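Local coordinates for protein profilin (Schizosaccharomyces pombe, PDB 3D9Y) that binds monomeric actin in a 1:1 complex, hindering its polymerization at high concentration and enhancing it at low, and is essential for cytokinesis in fission yeast, at residues A[47-51]-A[75-79]; A[22-26]-A[92-97]; A[11-17]-A[110-115]. All blocks are in the same frame, centred on the assembly; numbering follows the deposited sequence.

Contacts 1 and 2 are buried and adjoin on the side of the antiparallel sheet covered by helix 41-52; their centres lie about 10 Å apart, and Phe51 of contact 1 packs on Ile97 of contact 2. Contact 3 is only partly buried and sits across the chain's centre from contact 1, joining the end of helix 3-12 and the loop after it to the C-terminal helix 108-125. The chemistry follows the place. Contact 1, helix on sheet, is carried by a ring and aliphatic carbons; contact 2, strand on strand, by backbone hydrogen bonds with one long arginine laid alongside; contact 3, loop on helix, by aliphatic packing round Ile114 with a salt bridge at its edge.

Contact 1: residues A[47-51]-A[75-79]; sequences LAAGF and EGRSI
Phe51, near the end of helix 41-52, sets its ring against the hairpin turn that leads into strand 78-83, and Ile79 of that strand reaches back to it. The ring is met nearly square on: Ile79 CD1 stands 3.6 Å from the centroid of the Phe51 ring and 10° off its normal, a CH-pi contact over the middle of the face. Ile79 gets there because CG1 lies anti to the carbonyl carbon (chi1 -68°) and the chain then runs on extended, which sends CD1 straight out from the sheet. The same methyl also touches the helix backbone, with Ile79 CD1 4.0 Å from Gly50 C, while Leu47 CD1 comes up beside it at 4.3 Å from Ile79 CD1.

This is the profilin fold's central antiparallel sheet, with helix 41-52 on one side; from the other, Glu116 of helix 108-125 accepts Ser78 as a hydrogen-bond partner. The turn itself is closed by Glu75 N bonding to Ser78 O at 2.8 Å. Of its backbone atoms, Ser78 N is at the ring edge, near the plane, 3.9 Å from Phe51 CE1. Two carbonyls come in obliquely, Gly76 O at 3.6 Å from Phe51 CD1 and Arg77 O at 3.6 Å from Phe51 CE1. Further round, Phe51 leans on Cys90 and Ala92 of the neighbouring strand 86-92.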
loop_
_atom_site.group_PDB
_atom_site.type_symbol
_atom_site.label_atom_id
_atom_site.label_comp_id
_atom_site.label_asym_id
_atom_site.label_seq_id
_atom_site.Cartn_x
_atom_site.Cartn_y
_atom_site.Cartn_z
ATOM N N LEU A 47 -7.670 -6.759 -0.277
ATOM C CA LEU A 47 -7.076 -5.632 -0.982
ATOM C C LEU A 47 -6.876 -5.984 -2.454
ATOM O O LEU A 47 -7.165 -5.172 -3.337
ATOM C CB LEU A 47 -5.745 -5.236 -0.323
ATOM C CG LEU A 47 -4.997 -4.037 -0.891
ATOM C CD1 LEU A 47 -5.796 -2.754 -0.730
ATOM C CD2 LEU A 47 -3.629 -3.893 -0.238
ATOM N N ALA A 48 -6.403 -7.202 -2.714
ATOM C CA ALA A 48 -6.206 -7.670 -4.085
ATOM C C ALA A 48 -7.523 -7.664 -4.866
ATOM O O ALA A 48 -7.571 -7.206 -6.008
ATOM C CB ALA A 48 -5.569 -9.057 -4.094
ATOM N N ALA A 49 -8.589 -8.165 -4.246
ATOM C CA ALA A 49 -9.924 -8.128 -4.853
ATOM C C ALA A 49 -10.404 -6.696 -5.110
ATOM O O ALA A 49 -11.081 -6.431 -6.105
ATOM C CB ALA A 49 -10.922 -8.871 -3.980
ATOM N N GLY A 50 -10.044 -5.771 -4.219
ATOM C CA GLY A 50 -10.358 -4.351 -4.394
ATOM C C GLY A 50 -9.879 -3.745 -5.701
ATOM O O GLY A 50 -10.586 -2.966 -6.327
ATOM N N PHE A 51 -8.667 -4.092 -6.126
ATOM C CA PHE A 51 -8.142 -3.545 -7.376
ATOM C C PHE A 51 -8.942 -4.031 -8.588
ATOM O O PHE A 51 -8.976 -3.363 -9.620
ATOM C CB PHE A 51 -6.654 -3.881 -7.535
ATOM C CG PHE A 51 -5.772 -3.090 -6.622
ATOM C CD1 PHE A 51 -5.511 -1.752 -6.886
ATOM C CD2 PHE A 51 -5.221 -3.667 -5.488
ATOM C CE1 PHE A 51 -4.691 -1.004 -6.033
ATOM C CE2 PHE A 51 -4.393 -2.912 -4.639
ATOM C CZ PHE A 51 -4.148 -1.593 -4.911
ATOM N N GLU A 75 -8.984 3.361 -7.808
ATOM C CA GLU A 75 -8.976 3.088 -9.236
ATOM C C GLU A 75 -8.185 1.778 -9.446
ATOM O O GLU A 75 -7.743 1.135 -8.468
ATOM C CB GLU A 75 -8.319 4.238 -10.028
ATOM C CG GLU A 75 -8.304 5.606 -9.362
ATOM C CD GLU A 75 -7.288 6.564 -9.957
ATOM O OE1 GLU A 75 -6.060 6.343 -9.797
ATOM O OE2 GLU A 75 -7.709 7.562 -10.577
ATOM N N GLY A 76 -7.984 1.402 -10.701
ATOM C CA GLY A 76 -7.380 0.108 -11.030
ATOM C C GLY A 76 -5.960 -0.101 -10.556
ATOM O O GLY A 76 -5.487 -1.246 -10.471
ATOM N N ARG A 77 -5.243 0.986 -10.307
ATOM C CA ARG A 77 -3.845 0.911 -9.889
ATOM C C ARG A 77 -3.577 1.486 -8.490
ATOM O O ARG A 77 -2.566 1.168 -7.871
ATOM C CB ARG A 77 -2.975 1.657 -10.909
ATOM C CG ARG A 77 -1.692 2.193 -10.320
ATOM C CD ARG A 77 -0.793 2.833 -11.311
ATOM N NE ARG A 77 0.588 2.518 -10.973
ATOM C CZ ARG A 77 1.266 1.487 -11.475
ATOM N NH1 ARG A 77 0.699 0.630 -12.323
ATOM N NH2 ARG A 77 2.521 1.298 -11.110
ATOM N N SER A 78 -4.484 2.316 -7.994
ATOM C CA SER A 78 -4.233 3.113 -6.791
ATOM C C SER A 78 -5.450 3.091 -5.861
ATOM O O SER A 78 -6.569 3.364 -6.308
ATOM C CB SER A 78 -3.920 4.557 -7.200
ATOM O OG SER A 78 -2.814 4.629 -8.083
ATOM N N ILE A 79 -5.225 2.719 -4.597
ATOM C CA ILE A 79 -6.245 2.745 -3.528
ATOM C C ILE A 79 -5.632 3.471 -2.335
ATOM O O ILE A 79 -4.633 3.017 -1.787
ATOM C CB ILE A 79 -6.663 1.332 -3.113
ATOM C CG1 ILE A 79 -7.419 0.653 -4.260
ATOM C CG2 ILE A 79 -7.546 1.372 -1.833
ATOM C CD1 ILE A 79 -7.682 -0.811 -4.063
#

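Contact 2: residues A[22-26]-A[92-97]; sequences IVSRA and ATKLCI
Arg25, Ile97 and Val23 carry most of this contact, where strand 19-24 pairs antiparallel with strand 96-102 inside the profilin sheet. Val23 and Ile97 form a hydrogen-bonded pair: Val23 N gives to Ile97 O at 3.0 Å and Ile97 N to Val23 O at 2.8 Å, both bonds fairly straight. Their side chains leave the sheet on one face, beneath helix 41-52, where Val23 touches Ile44 and Ile97 touches Phe51. Val23 CG2 sits between its own backbone N and carbonyl carbon (chi1 -55° for CG1), which turns that methyl onto the neighbour, 3.6 Å from Ile97 CB. Ile22 and Cys96 turn to the other face and meet Trp3 of helix 3-12.

One residue on, Ser24 and Cys96 form a non-hydrogen-bonded pair, their side chains diverging, and strand 19-24 ends there. Arg25 N still reaches Leu95 O at 2.9 Å with an almost linear N-H (174°), but it arrives from above the carbonyl plane rather than along a lone pair. Just there Ser24 OG accepts from Ala26 N in an ST turn, and is itself hydrogen-bonded to Asp28. The Arg25 side chain bends at chi2 (-78°) and runs along the turn between strands 86-92 and 96-102. Its CG lies 3.5 Å from Thr93 O, and farther out Arg25 NE packs 3.6 Å from Ala92 CB. Thr93 O, at the edge of the guanidinium near its plane, is linked to it by a water that donates to Thr93 O at 2.9 Å and accepts weakly from Arg25 NH2.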
loop_
_atom_site.group_PDB
_atom_site.type_symbol
_atom_site.label_atom_id
_atom_site.label_comp_id
_atom_site.label_asym_id
_atom_site.label_seq_id
_atom_site.Cartn_x
_atom_site.Cartn_y
_atom_site.Cartn_z
ATOM N N ILE A 22 5.000 -5.134 1.127
ATOM C CA ILE A 22 4.906 -5.486 -0.288
ATOM C C ILE A 22 4.254 -6.860 -0.365
ATOM O O ILE A 22 4.691 -7.788 0.297
ATOM C CB ILE A 22 6.277 -5.505 -0.980
ATOM C CG1 ILE A 22 6.926 -4.117 -0.859
ATOM C CG2 ILE A 22 6.128 -5.947 -2.448
ATOM C CD1 ILE A 22 8.351 -4.035 -1.333
ATOM N N VAL A 23 3.189 -6.964 -1.156
ATOM C CA VAL A 23 2.369 -8.178 -1.204
ATOM C C VAL A 23 2.097 -8.593 -2.651
ATOM O O VAL A 23 2.210 -7.785 -3.563
ATOM C CB VAL A 23 1.034 -7.977 -0.428
ATOM C CG1 VAL A 23 1.302 -7.537 1.007
ATOM C CG2 VAL A 23 0.157 -6.964 -1.099
ATOM N N SER A 24 1.739 -9.859 -2.861
ATOM C CA SER A 24 1.450 -10.351 -4.208
ATOM C C SER A 24 0.174 -9.725 -4.789
ATOM O O SER A 24 -0.826 -9.610 -4.087
ATOM C CB SER A 24 1.304 -11.879 -4.189
ATOM O OG SER A 24 0.885 -12.351 -5.458
ATOM N N ARG A 25 0.210 -9.342 -6.072
ATOM C CA ARG A 25 -0.985 -8.826 -6.776
ATOM C C ARG A 25 -2.151 -9.824 -6.732
ATOM O O ARG A 25 -3.316 -9.422 -6.737
ATOM C CB ARG A 25 -0.682 -8.500 -8.254
ATOM C CG ARG A 25 -1.102 -7.117 -8.725
ATOM C CD ARG A 25 -2.572 -6.986 -9.011
ATOM N NE ARG A 25 -2.884 -5.770 -9.770
ATOM C CZ ARG A 25 -4.097 -5.441 -10.227
ATOM N NH1 ARG A 25 -5.142 -6.237 -10.029
ATOM N NH2 ARG A 25 -4.269 -4.301 -10.900
ATOM N N ALA A 26 -1.830 -11.119 -6.713
ATOM C CA ALA A 26 -2.850 -12.176 -6.644
ATOM C C ALA A 26 -3.448 -12.355 -5.241
ATOM O O ALA A 26 -4.437 -13.068 -5.085
ATOM C CB ALA A 26 -2.271 -13.506 -7.139
ATOM N N ALA A 92 -0.669 -0.893 -7.098
ATOM C CA ALA A 92 -0.442 -2.187 -7.741
ATOM C C ALA A 92 0.555 -2.091 -8.900
ATOM O O ALA A 92 0.513 -1.154 -9.705
ATOM C CB ALA A 92 -1.773 -2.759 -8.224
ATOM N N THR A 93 1.457 -3.064 -8.970
ATOM C CA THR A 93 2.368 -3.227 -10.109
ATOM C C THR A 93 1.874 -4.425 -10.923
ATOM O O THR A 93 0.734 -4.862 -10.748
ATOM C CB THR A 93 3.841 -3.416 -9.646
ATOM O OG1 THR A 93 4.003 -4.670 -8.967
ATOM C CG2 THR A 93 4.269 -2.294 -8.729
ATOM N N LYS A 94 2.707 -4.965 -11.811
ATOM C CA LYS A 94 2.304 -6.127 -12.591
ATOM C C LYS A 94 2.086 -7.334 -11.686
ATOM O O LYS A 94 1.094 -8.049 -11.822
ATOM C CB LYS A 94 3.348 -6.448 -13.664
ATOM C CG LYS A 94 2.874 -7.458 -14.695
ATOM C CD LYS A 94 3.921 -7.729 -15.766
ATOM C CE LYS A 94 4.997 -8.694 -15.282
ATOM N NZ LYS A 94 5.996 -9.032 -16.343
ATOM N N LEU A 95 3.012 -7.541 -10.756
ATOM C CA LEU A 95 3.026 -8.725 -9.903
ATOM C C LEU A 95 2.799 -8.457 -8.411
ATOM O O LEU A 95 2.599 -9.403 -7.649
ATOM C CB LEU A 95 4.363 -9.454 -10.081
ATOM C CG LEU A 95 4.721 -9.873 -11.511
ATOM C CD1 LEU A 95 6.054 -10.598 -11.522
ATOM C CD2 LEU A 95 3.638 -10.743 -12.140
ATOM N N CYS A 96 2.825 -7.189 -7.987
ATOM C CA CYS A 96 2.708 -6.852 -6.561
ATOM C C CYS A 96 1.832 -5.636 -6.243
ATOM O O CYS A 96 1.350 -4.926 -7.144
ATOM C CB CYS A 96 4.094 -6.671 -5.925
ATOM S SG CYS A 96 5.500 -6.743 -7.079
ATOM N N ILE A 97 1.602 -5.447 -4.945
ATOM C CA ILE A 97 0.990 -4.243 -4.401
ATOM C C ILE A 97 1.907 -3.664 -3.321
ATOM O O ILE A 97 2.259 -4.357 -2.372
ATOM C CB ILE A 97 -0.377 -4.530 -3.751
ATOM C CG1 ILE A 97 -1.336 -5.191 -4.746
ATOM C CG2 ILE A 97 -0.973 -3.246 -3.182
ATOM C CD1 ILE A 97 -2.451 -5.983 -4.083
HETATM O O HOH W 1 -1.534 -4.187 -12.403
#

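Contact 3: residues A[11-17]-A[110-115]; sequences LLGTGKI and EAAKIT
Lys16 and Ile114 cross at about a right angle, the Ile114 CD1 methyl lying 3.9 Å from Lys16 CG. The lysine bends at chi2 (-77°) and then runs out extended, which carries Lys16 NZ to 2.8 Å from Glu110 OE2 in a salt bridge. The ammonium meets that oxygen on its syn side, 26° out of the carboxylate plane. The other oxygen, Glu110 OE1, accepts from Leu107 N, so the carboxylate is held at both ends. With an alanine in place of Lys16, Glu110 OE2 would probably be left without a charge to pair with, and Ile114 CD1 would probably lose part of its aliphatic cover.

Ile17 and Ile114 slide past each other in opposite directions, Ile17 CD1 3.7 Å from Ile114 CG2; Leu11 passes the same residue in the same manner. Thr14 instead points at Ile114 tip to tip. Its OG1 gives to Leu11 O at 2.7 Å and also accepts from Lys16 N, the second bond closing an ST turn. Deeper in, Ile17 CD1 also reaches Thr115 OG1, which is bonded to Ser100 of the sheet. Helices 3-12 and 108-125, lying on one face of the central sheet, are the N- and C-terminal pair characteristic of the profilin fold.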
loop_
_atom_site.group_PDB
_atom_site.type_symbol
_atom_site.label_atom_id
_atom_site.label_comp_id
_atom_site.label_asym_id
_atom_site.label_seq_id
_atom_site.Cartn_x
_atom_site.Cartn_y
_atom_site.Cartn_z
ATOM N N LEU A 11 11.358 2.822 1.119
ATOM C CA LEU A 11 10.160 3.485 1.646
ATOM C C LEU A 11 10.407 4.095 3.027
ATOM O O LEU A 11 10.350 5.310 3.175
ATOM C CB LEU A 11 8.972 2.520 1.642
ATOM C CG LEU A 11 8.557 2.034 0.243
ATOM C CD1 LEU A 11 7.511 0.935 0.299
ATOM C CD2 LEU A 11 8.066 3.174 -0.627
ATOM N N LEU A 12 10.675 3.277 4.039
ATOM C CA LEU A 12 10.972 3.824 5.376
ATOM C C LEU A 12 12.176 4.777 5.396
ATOM O O LEU A 12 12.189 5.756 6.164
ATOM C CB LEU A 12 11.185 2.711 6.402
ATOM C CG LEU A 12 10.059 1.708 6.641
ATOM C CD1 LEU A 12 10.358 0.848 7.843
ATOM C CD2 LEU A 12 8.759 2.407 6.809
ATOM N N GLY A 13 13.176 4.505 4.562
ATOM C CA GLY A 13 14.390 5.307 4.537
ATOM C C GLY A 13 14.178 6.745 4.084
ATOM O O GLY A 13 15.045 7.588 4.294
ATOM N N THR A 14 13.026 7.025 3.473
ATOM C CA THR A 14 12.706 8.383 3.043
ATOM C C THR A 14 12.366 9.325 4.199
ATOM O O THR A 14 12.439 10.541 4.039
ATOM C CB THR A 14 11.500 8.411 2.094
ATOM O OG1 THR A 14 10.310 8.029 2.818
ATOM C CG2 THR A 14 11.736 7.491 0.897
ATOM N N GLY A 15 11.922 8.776 5.330
ATOM C CA GLY A 15 11.475 9.602 6.454
ATOM C C GLY A 15 10.035 10.087 6.343
ATOM O O GLY A 15 9.537 10.757 7.248
ATOM N N LYS A 16 9.353 9.730 5.251
ATOM C CA LYS A 16 7.986 10.188 4.987
ATOM C C LYS A 16 6.940 9.077 5.163
ATOM O O LYS A 16 5.742 9.356 5.264
ATOM C CB LYS A 16 7.876 10.737 3.558
ATOM C CG LYS A 16 8.956 11.743 3.131
ATOM C CD LYS A 16 8.754 13.126 3.682
ATOM C CE LYS A 16 9.751 14.104 3.032
ATOM N NZ LYS A 16 9.533 15.510 3.440
ATOM N N ILE A 17 7.396 7.828 5.151
ATOM C CA ILE A 17 6.546 6.655 5.232
ATOM C C ILE A 17 7.035 5.858 6.415
ATOM O O ILE A 17 8.187 5.459 6.434
ATOM C CB ILE A 17 6.658 5.822 3.955
ATOM C CG1 ILE A 17 5.985 6.578 2.802
ATOM C CG2 ILE A 17 6.037 4.430 4.143
ATOM C CD1 ILE A 17 6.317 6.044 1.412
ATOM N N GLU A 110 2.896 13.624 -0.822
ATOM C CA GLU A 110 4.270 13.117 -0.692
ATOM C C GLU A 110 4.341 11.599 -0.645
ATOM O O GLU A 110 5.101 11.002 -1.383
ATOM C CB GLU A 110 4.946 13.654 0.569
ATOM C CG GLU A 110 5.476 15.050 0.447
ATOM C CD GLU A 110 6.117 15.511 1.739
ATOM O OE1 GLU A 110 5.401 15.533 2.771
ATOM O OE2 GLU A 110 7.325 15.845 1.716
ATOM N N ALA A 111 3.547 10.984 0.231
ATOM C CA ALA A 111 3.547 9.524 0.354
ATOM C C ALA A 111 3.063 8.883 -0.941
ATOM O O ALA A 111 3.634 7.887 -1.393
ATOM C CB ALA A 111 2.687 9.077 1.527
ATOM N N ALA A 112 2.032 9.457 -1.552
ATOM C CA ALA A 112 1.571 8.961 -2.849
ATOM C C ALA A 112 2.661 9.040 -3.915
ATOM O O ALA A 112 2.880 8.084 -4.656
ATOM C CB ALA A 112 0.343 9.718 -3.301
ATOM N N LYS A 113 3.336 10.183 -4.012
ATOM C CA LYS A 113 4.348 10.389 -5.060
ATOM C C LYS A 113 5.488 9.381 -4.916
ATOM O O LYS A 113 5.904 8.758 -5.889
ATOM C CB LYS A 113 4.891 11.823 -5.023
ATOM C CG LYS A 113 3.936 12.848 -5.640
ATOM C CD LYS A 113 4.229 14.284 -5.176
ATOM C CE LYS A 113 3.114 15.243 -5.564
ATOM N NZ LYS A 113 3.088 16.479 -4.718
ATOM N N ILE A 114 5.952 9.182 -3.685
ATOM C CA ILE A 114 7.026 8.217 -3.426
ATOM C C ILE A 114 6.596 6.787 -3.805
ATOM O O ILE A 114 7.309 6.080 -4.523
ATOM C CB ILE A 114 7.455 8.276 -1.936
ATOM C CG1 ILE A 114 8.191 9.585 -1.665
ATOM C CG2 ILE A 114 8.345 7.069 -1.541
ATOM C CD1 ILE A 114 8.227 9.992 -0.232
ATOM N N THR A 115 5.416 6.386 -3.343
ATOM C CA THR A 115 4.946 4.997 -3.523
ATOM C C THR A 115 4.585 4.726 -4.983
ATOM O O THR A 115 4.950 3.676 -5.527
ATOM C CB THR A 115 3.886 4.607 -2.507
ATOM O OG1 THR A 115 4.177 4.969 -1.208
ATOM C CG2 THR A 115 3.279 3.346 -2.722
#